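Long-range contacts in insect group II chitinase (PDB 5Y2A), which probably hydrolyses the beta-1,4 linkages of chitin in the moth Ostrinia furnacalis, as a family 18 glycoside hydrolase with chitinase activity: residues W12-P17 against D53-V58; V5-T10 against W343-D348. All coordinates share one frame; numbering follows the deposited sequence.

Contact 1 (W12-P17 against D53-V58)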
loop_
_atom_site.group_PDB
_atom_site.type_symbol
_atom_site.label_atom_id
_atom_site.label_comp_id
_atom_site.label_asym_id
_atom_site.label_seq_id
_atom_site.Cartn_x
_atom_site.Cartn_y
_atom_site.Cartn_z
ATOM N N TRP A 12 -9.916 -8.580 6.736
ATOM C CA TRP A 12 -8.880 -7.673 7.235
ATOM C C TRP A 12 -9.421 -6.484 8.037
ATOM O O TRP A 12 -8.624 -5.743 8.626
ATOM C CB TRP A 12 -8.016 -7.180 6.074
ATOM C CG TRP A 12 -8.710 -6.300 5.078
ATOM C CD1 TRP A 12 -8.814 -4.936 5.114
ATOM C CD2 TRP A 12 -9.395 -6.723 3.891
ATOM N NE1 TRP A 12 -9.514 -4.484 4.017
ATOM C CE2 TRP A 12 -9.886 -5.561 3.253
ATOM C CE3 TRP A 12 -9.643 -7.972 3.307
ATOM C CZ2 TRP A 12 -10.602 -5.609 2.053
ATOM C CZ3 TRP A 12 -10.365 -8.021 2.121
ATOM C CH2 TRP A 12 -10.832 -6.846 1.503
ATOM N N ALA A 13 -10.740 -6.287 8.110
ATOM C CA ALA A 13 -11.296 -5.215 8.936
ATOM C C ALA A 13 -11.108 -5.459 10.426
ATOM O O ALA A 13 -11.414 -4.567 11.227
ATOM C CB ALA A 13 -12.781 -5.012 8.631
ATOM N N TRP A 14 -10.719 -6.671 10.817
ATOM C CA TRP A 14 -10.387 -6.948 12.209
ATOM C C TRP A 14 -9.111 -6.225 12.637
ATOM O O TRP A 14 -8.964 -5.862 13.811
ATOM C CB TRP A 14 -10.252 -8.461 12.392
ATOM C CG TRP A 14 -10.124 -8.912 13.813
ATOM C CD1 TRP A 14 -11.139 -9.234 14.667
ATOM C CD2 TRP A 14 -8.907 -9.121 14.537
ATOM N NE1 TRP A 14 -10.628 -9.617 15.883
ATOM C CE2 TRP A 14 -9.259 -9.557 15.829
ATOM C CE3 TRP A 14 -7.553 -8.972 14.221
ATOM C CZ2 TRP A 14 -8.307 -9.844 16.806
ATOM C CZ3 TRP A 14 -6.609 -9.261 15.190
ATOM C CH2 TRP A 14 -6.990 -9.692 16.466
ATOM N N TYR A 15 -8.185 -6.005 11.701
ATOM C CA TYR A 15 -6.877 -5.408 11.993
ATOM C C TYR A 15 -6.963 -3.883 11.927
ATOM O O TYR A 15 -6.261 -3.217 11.173
ATOM C CB TYR A 15 -5.827 -5.934 11.019
ATOM C CG TYR A 15 -5.662 -7.438 11.016
ATOM C CD1 TYR A 15 -5.019 -8.083 12.057
ATOM C CD2 TYR A 15 -6.109 -8.207 9.950
ATOM C CE1 TYR A 15 -4.852 -9.447 12.065
ATOM C CE2 TYR A 15 -5.940 -9.585 9.944
ATOM C CZ TYR A 15 -5.310 -10.196 11.013
ATOM O OH TYR A 15 -5.126 -11.555 11.042
ATOM N N ARG A 16 -7.867 -3.337 12.724
ATOM C CA ARG A 16 -8.215 -1.929 12.666
ATOM C C ARG A 16 -8.353 -1.389 14.076
ATOM O O ARG A 16 -8.763 -2.127 14.981
ATOM C CB ARG A 16 -9.537 -1.723 11.916
ATOM C CG ARG A 16 -9.463 -0.736 10.793
ATOM C CD ARG A 16 -10.652 -0.879 9.873
ATOM N NE ARG A 16 -10.247 -1.427 8.588
ATOM C CZ ARG A 16 -11.073 -1.634 7.574
ATOM N NH1 ARG A 16 -12.357 -1.326 7.696
ATOM N NH2 ARG A 16 -10.616 -2.144 6.438
ATOM N N PRO A 17 -8.067 -0.098 14.291
ATOM C CA PRO A 17 -8.195 0.453 15.644
ATOM C C PRO A 17 -9.626 0.260 16.120
ATOM O O PRO A 17 -10.566 0.235 15.321
ATOM C CB PRO A 17 -7.850 1.937 15.463
ATOM C CG PRO A 17 -6.991 1.979 14.228
ATOM C CD PRO A 17 -7.488 0.873 13.341
ATOM N N ASP A 53 -5.622 -15.815 5.440
ATOM C CA ASP A 53 -5.343 -15.481 6.834
ATOM C C ASP A 53 -5.798 -16.676 7.674
ATOM O O ASP A 53 -6.889 -16.687 8.247
ATOM C CB ASP A 53 -6.053 -14.195 7.257
ATOM C CG ASP A 53 -5.591 -13.688 8.608
ATOM O OD1 ASP A 53 -5.028 -14.482 9.392
ATOM O OD2 ASP A 53 -5.789 -12.484 8.887
ATOM N N ILE A 54 -4.927 -17.687 7.757
ATOM C CA ILE A 54 -5.266 -18.904 8.495
ATOM C C ILE A 54 -5.617 -18.564 9.937
ATOM O O ILE A 54 -6.566 -19.114 10.515
ATOM C CB ILE A 54 -4.106 -19.915 8.417
ATOM C CG1 ILE A 54 -3.929 -20.439 6.995
ATOM C CG2 ILE A 54 -4.325 -21.068 9.392
ATOM C CD1 ILE A 54 -5.055 -21.338 6.548
ATOM N N TRP A 55 -4.891 -17.616 10.523
ATOM C CA TRP A 55 -5.077 -17.315 11.936
ATOM C C TRP A 55 -6.482 -16.781 12.211
ATOM O O TRP A 55 -7.128 -17.197 13.177
ATOM C CB TRP A 55 -4.010 -16.321 12.404
ATOM C CG TRP A 55 -4.079 -16.098 13.866
ATOM C CD1 TRP A 55 -3.591 -16.919 14.843
ATOM C CD2 TRP A 55 -4.714 -15.010 14.536
ATOM N NE1 TRP A 55 -3.865 -16.395 16.079
ATOM C CE2 TRP A 55 -4.557 -15.224 15.918
ATOM C CE3 TRP A 55 -5.392 -13.869 14.100
ATOM C CZ2 TRP A 55 -5.054 -14.342 16.867
ATOM C CZ3 TRP A 55 -5.890 -12.998 15.045
ATOM C CH2 TRP A 55 -5.715 -13.236 16.414
ATOM N N LEU A 56 -6.972 -15.856 11.379
ATOM C CA LEU A 56 -8.338 -15.362 11.551
ATOM C C LEU A 56 -9.371 -16.327 10.983
ATOM O O LEU A 56 -10.340 -16.685 11.666
ATOM C CB LEU A 56 -8.521 -14.000 10.881
ATOM C CG LEU A 56 -8.354 -12.700 11.662
ATOM C CD1 LEU A 56 -8.995 -11.582 10.858
ATOM C CD2 LEU A 56 -8.945 -12.789 13.059
ATOM N N ASP A 57 -9.201 -16.720 9.717
ATOM C CA ASP A 57 -10.256 -17.437 9.004
ATOM C C ASP A 57 -10.512 -18.806 9.619
ATOM O O ASP A 57 -11.661 -19.261 9.685
ATOM C CB ASP A 57 -9.882 -17.606 7.530
ATOM C CG ASP A 57 -9.678 -16.293 6.813
ATOM O OD1 ASP A 57 -10.200 -15.255 7.280
ATOM O OD2 ASP A 57 -9.015 -16.316 5.755
ATOM N N VAL A 58 -9.452 -19.482 10.050
ATOM C CA VAL A 58 -9.510 -20.887 10.443
ATOM C C VAL A 58 -9.265 -21.050 11.937
ATOM O O VAL A 58 -10.136 -21.529 12.668
ATOM C CB VAL A 58 -8.519 -21.732 9.614
ATOM C CG1 VAL A 58 -8.505 -23.174 10.106
ATOM C CG2 VAL A 58 -8.885 -21.671 8.142
#

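Contact 2 (V5-T10 against W343-D348)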
loop_
_atom_site.group_PDB
_atom_site.type_symbol
_atom_site.label_atom_id
_atom_site.label_comp_id
_atom_site.label_asym_id
_atom_site.label_seq_id
_atom_site.Cartn_x
_atom_site.Cartn_y
_atom_site.Cartn_z
ATOM N N VAL A 5 -29.490 -8.032 -1.889
ATOM C CA VAL A 5 -28.556 -7.088 -1.280
ATOM C C VAL A 5 -27.321 -7.909 -0.937
ATOM O O VAL A 5 -27.323 -8.688 0.025
ATOM C CB VAL A 5 -29.133 -6.374 -0.056
ATOM C CG1 VAL A 5 -28.093 -5.417 0.537
ATOM C CG2 VAL A 5 -30.394 -5.605 -0.435
ATOM N N VAL A 6 -26.280 -7.771 -1.747
ATOM C CA VAL A 6 -25.076 -8.588 -1.649
ATOM C C VAL A 6 -24.059 -7.806 -0.828
ATOM O O VAL A 6 -23.595 -6.743 -1.253
ATOM C CB VAL A 6 -24.531 -8.938 -3.042
ATOM C CG1 VAL A 6 -23.227 -9.730 -2.942
ATOM C CG2 VAL A 6 -25.578 -9.717 -3.838
ATOM N N CYS A 7 -23.706 -8.325 0.350
ATOM C CA CYS A 7 -22.856 -7.617 1.306
ATOM C C CYS A 7 -21.461 -8.221 1.301
ATOM O O CYS A 7 -21.305 -9.418 1.560
ATOM C CB CYS A 7 -23.420 -7.710 2.723
ATOM S SG CYS A 7 -25.057 -7.011 3.001
ATOM N N TYR A 8 -20.446 -7.393 1.068
ATOM C CA TYR A 8 -19.069 -7.843 1.223
ATOM C C TYR A 8 -18.626 -7.645 2.672
ATOM O O TYR A 8 -18.684 -6.531 3.207
ATOM C CB TYR A 8 -18.139 -7.119 0.250
ATOM C CG TYR A 8 -18.168 -7.754 -1.118
ATOM C CD1 TYR A 8 -19.116 -7.375 -2.051
ATOM C CD2 TYR A 8 -17.274 -8.767 -1.466
ATOM C CE1 TYR A 8 -19.167 -7.962 -3.302
ATOM C CE2 TYR A 8 -17.321 -9.360 -2.722
ATOM C CZ TYR A 8 -18.272 -8.950 -3.631
ATOM O OH TYR A 8 -18.351 -9.528 -4.879
ATOM N N TYR A 9 -18.212 -8.742 3.298
ATOM C CA TYR A 9 -17.558 -8.755 4.597
ATOM C C TYR A 9 -16.067 -8.929 4.329
ATOM O O TYR A 9 -15.692 -9.769 3.511
ATOM C CB TYR A 9 -18.081 -9.916 5.452
ATOM C CG TYR A 9 -17.224 -10.203 6.668
ATOM C CD1 TYR A 9 -17.400 -9.479 7.835
ATOM C CD2 TYR A 9 -16.204 -11.150 6.632
ATOM C CE1 TYR A 9 -16.622 -9.713 8.947
ATOM C CE2 TYR A 9 -15.407 -11.384 7.742
ATOM C CZ TYR A 9 -15.623 -10.656 8.895
ATOM O OH TYR A 9 -14.851 -10.866 10.011
ATOM N N THR A 10 -15.223 -8.093 4.936
ATOM C CA THR A 10 -13.778 -8.157 4.700
ATOM C C THR A 10 -13.059 -8.642 5.954
ATOM O O THR A 10 -13.219 -8.052 7.028
ATOM C CB THR A 10 -13.223 -6.810 4.233
ATOM O OG1 THR A 10 -13.309 -5.853 5.295
ATOM C CG2 THR A 10 -14.002 -6.303 3.025
ATOM N N TRP A 343 -19.875 -2.440 -0.881
ATOM C CA TRP A 343 -18.423 -2.539 -0.715
ATOM C C TRP A 343 -17.986 -1.419 0.237
ATOM O O TRP A 343 -17.723 -0.303 -0.213
ATOM C CB TRP A 343 -17.739 -2.435 -2.118
ATOM C CG TRP A 343 -16.236 -2.603 -2.179
ATOM C CD1 TRP A 343 -15.332 -1.712 -2.688
ATOM C CD2 TRP A 343 -15.475 -3.745 -1.761
ATOM N NE1 TRP A 343 -14.057 -2.219 -2.595
ATOM C CE2 TRP A 343 -14.118 -3.465 -2.027
ATOM C CE3 TRP A 343 -15.808 -4.970 -1.178
ATOM C CZ2 TRP A 343 -13.099 -4.365 -1.729
ATOM C CZ3 TRP A 343 -14.793 -5.862 -0.881
ATOM C CH2 TRP A 343 -13.458 -5.555 -1.155
ATOM N N SER A 344 -17.914 -1.695 1.547
ATOM C CA SER A 344 -18.158 -3.014 2.138
ATOM C C SER A 344 -18.770 -2.753 3.514
ATOM O O SER A 344 -18.790 -1.604 3.956
ATOM C CB SER A 344 -16.861 -3.826 2.254
ATOM O OG SER A 344 -15.946 -3.201 3.149
ATOM N N LEU A 345 -19.263 -3.805 4.181
ATOM C CA LEU A 345 -19.996 -3.647 5.442
ATOM C C LEU A 345 -19.261 -2.764 6.444
ATOM O O LEU A 345 -19.875 -1.940 7.131
ATOM C CB LEU A 345 -20.242 -5.016 6.077
ATOM C CG LEU A 345 -21.234 -5.940 5.388
ATOM C CD1 LEU A 345 -21.349 -7.256 6.135
ATOM C CD2 LEU A 345 -22.558 -5.248 5.366
ATOM N N ASP A 346 -17.951 -2.952 6.564
ATOM C CA ASP A 346 -17.156 -2.323 7.610
ATOM C C ASP A 346 -16.850 -0.854 7.349
ATOM O O ASP A 346 -16.292 -0.193 8.234
ATOM C CB ASP A 346 -15.836 -3.072 7.738
ATOM C CG ASP A 346 -15.158 -3.233 6.400
ATOM O OD1 ASP A 346 -15.576 -4.110 5.614
ATOM O OD2 ASP A 346 -14.235 -2.446 6.115
ATOM N N LEU A 347 -17.151 -0.335 6.157
ATOM C CA LEU A 347 -16.850 1.055 5.844
ATOM C C LEU A 347 -18.054 1.967 6.000
ATOM O O LEU A 347 -17.879 3.188 6.097
ATOM C CB LEU A 347 -16.289 1.169 4.421
ATOM C CG LEU A 347 -15.059 0.274 4.203
ATOM C CD1 LEU A 347 -14.709 0.180 2.714
ATOM C CD2 LEU A 347 -13.854 0.763 5.028
ATOM N N ASP A 348 -19.258 1.395 6.017
ATOM C CA ASP A 348 -20.463 2.067 6.487
ATOM C C ASP A 348 -20.250 2.530 7.926
ATOM O O ASP A 348 -19.342 2.072 8.619
ATOM C CB ASP A 348 -21.644 1.086 6.416
ATOM C CG ASP A 348 -23.016 1.760 6.347
ATOM O OD1 ASP A 348 -23.141 2.996 6.465
ATOM O OD2 ASP A 348 -23.999 1.008 6.181
HETATM O O HOH W 1 -16.859 -6.460 6.796
HETATM O O HOH W 2 -12.230 -3.144 4.407
#

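Contact 1 (W12-P17 against D53-V58)
This is a surface contact of mixed aromatic, aliphatic and polar character: Trp-14 and Tyr-15, in the loop after strand 4-10, lie against Asp-53, Trp-55 and Leu-56 at the start of helix 54-59. The two tryptophans form an offset edge-to-face pair. The edge of Trp-55 is turned toward the face of Trp-14, with the six-membered rings 5.4 Å apart between centroids and their planes at 63°. Leu-56 CD2 sits over one face of Trp-14 as a CH-pi contact, 4.1 Å from the centroid of the five-membered ring. Leu-56 CD1 reaches both Trp-14 CB, at 3.7 Å, and Tyr-15 CE2, at 3.8 Å. A branched aliphatic residue suits this place because its two methyls can meet the indole face and the Tyr-15 ring at once.

Both segments belong to connections of the family 18 TIM barrel, and Asp-53 is the N-cap of its helix. Asp-53 OD1 accepts from Leu-56 N at 3.1 Å, the donor standing well above the carboxylate plane. Asp-53 OD2 accepts a hydrogen bond from Tyr-15 OH; the modelled 2.4 Å between them is very short and its exact length doubtful. The phenol ring and the carboxylate come from opposite directions and are nearly coplanar, 8° apart, with OD2 at the ring edge. The CB of Trp-14 points toward the helix, and CG opposite the backbone N (chi1 -171°) sets the indole where Leu-56 and Trp-55 reach it; Phe-62 meets this ring edge-to-face and Lys-21 adds a cation-pi contact. Trp-55 of the second subunit packs on Trp-14 and meets the ring of Tyr-15.

Contact 2 (V5-T10 against W343-D348)
Polar bonds join Thr-10, at the end of strand 4-10, to Asp-346. With Thr-10 OG1 between the backbone N and the carbonyl carbon (chi1 68°), the hydroxyl is placed to donate to Asp-346 OD1 at 2.9 Å. Ser-344 OG donates to Asp-346 OD1 at 2.7 Å from the opposite face of the carboxylate, so one oxygen is gripped from both sides. Asp-346 OD2 takes a salt bridge from Arg-16 NH1 of the loop after the strand. Two waters add bridges: one accepts from Thr-10 N and donates to Asp-346 OD1, the other donates to Thr-10 OG1 and Asp-346 OD2. Replacing Asp-346 by an alanine would probably leave both hydroxyls without their shared acceptor and Arg-16 without its salt-bridge mate. In the backbone, Leu-345 N gives Tyr-8 O a nearly straight bond of 3.0 Å (174° at the hydrogen).

Among the apolar contacts, Trp-343 turns an edge toward the face of Tyr-8, the planes at 89°, and Trp-343 CE3 lies 3.5 Å from Tyr-8 CB. Leu-345 CD2 packs 3.7 Å from Cys-7 CB; Cys-7 is disulfide-bonded to Cys-32.

The Trp-343–Ser-344 peptide is cis, and as in related chitinases Trp-343 probably floors the sugar-binding cleft. Tyr-8 OH bonds to Asp-121 of the family's D-x-D-x-E signature. Strand 4-10 runs parallel to both 34-42 and 339-343, closing the barrel; Ile-36 of strand 34-42 packs on Tyr-8, and Leu-363 of helix 361-371 covers Leu-345.

Overall arrangement
Along the chain the segments come in the order 5-10, 12-17, 53-58 and 343-348, so contact 1 falls within the span that contact 2 brackets. Contact 2 is buried, where the first and last strands of the TIM barrel, 4-10 and 339-343, lie side by side; contact 1 sits at the surface, in connections that follow strands 4-10 and 34-42. Their centres are 15 Å apart, yet they touch: besides the Arg-16 salt bridge, Ala-13 packs on Asp-346 and Trp-12 on Trp-343. The loop after strand 4-10 thus connects the closure of the barrel to a surface that faces the second subunit.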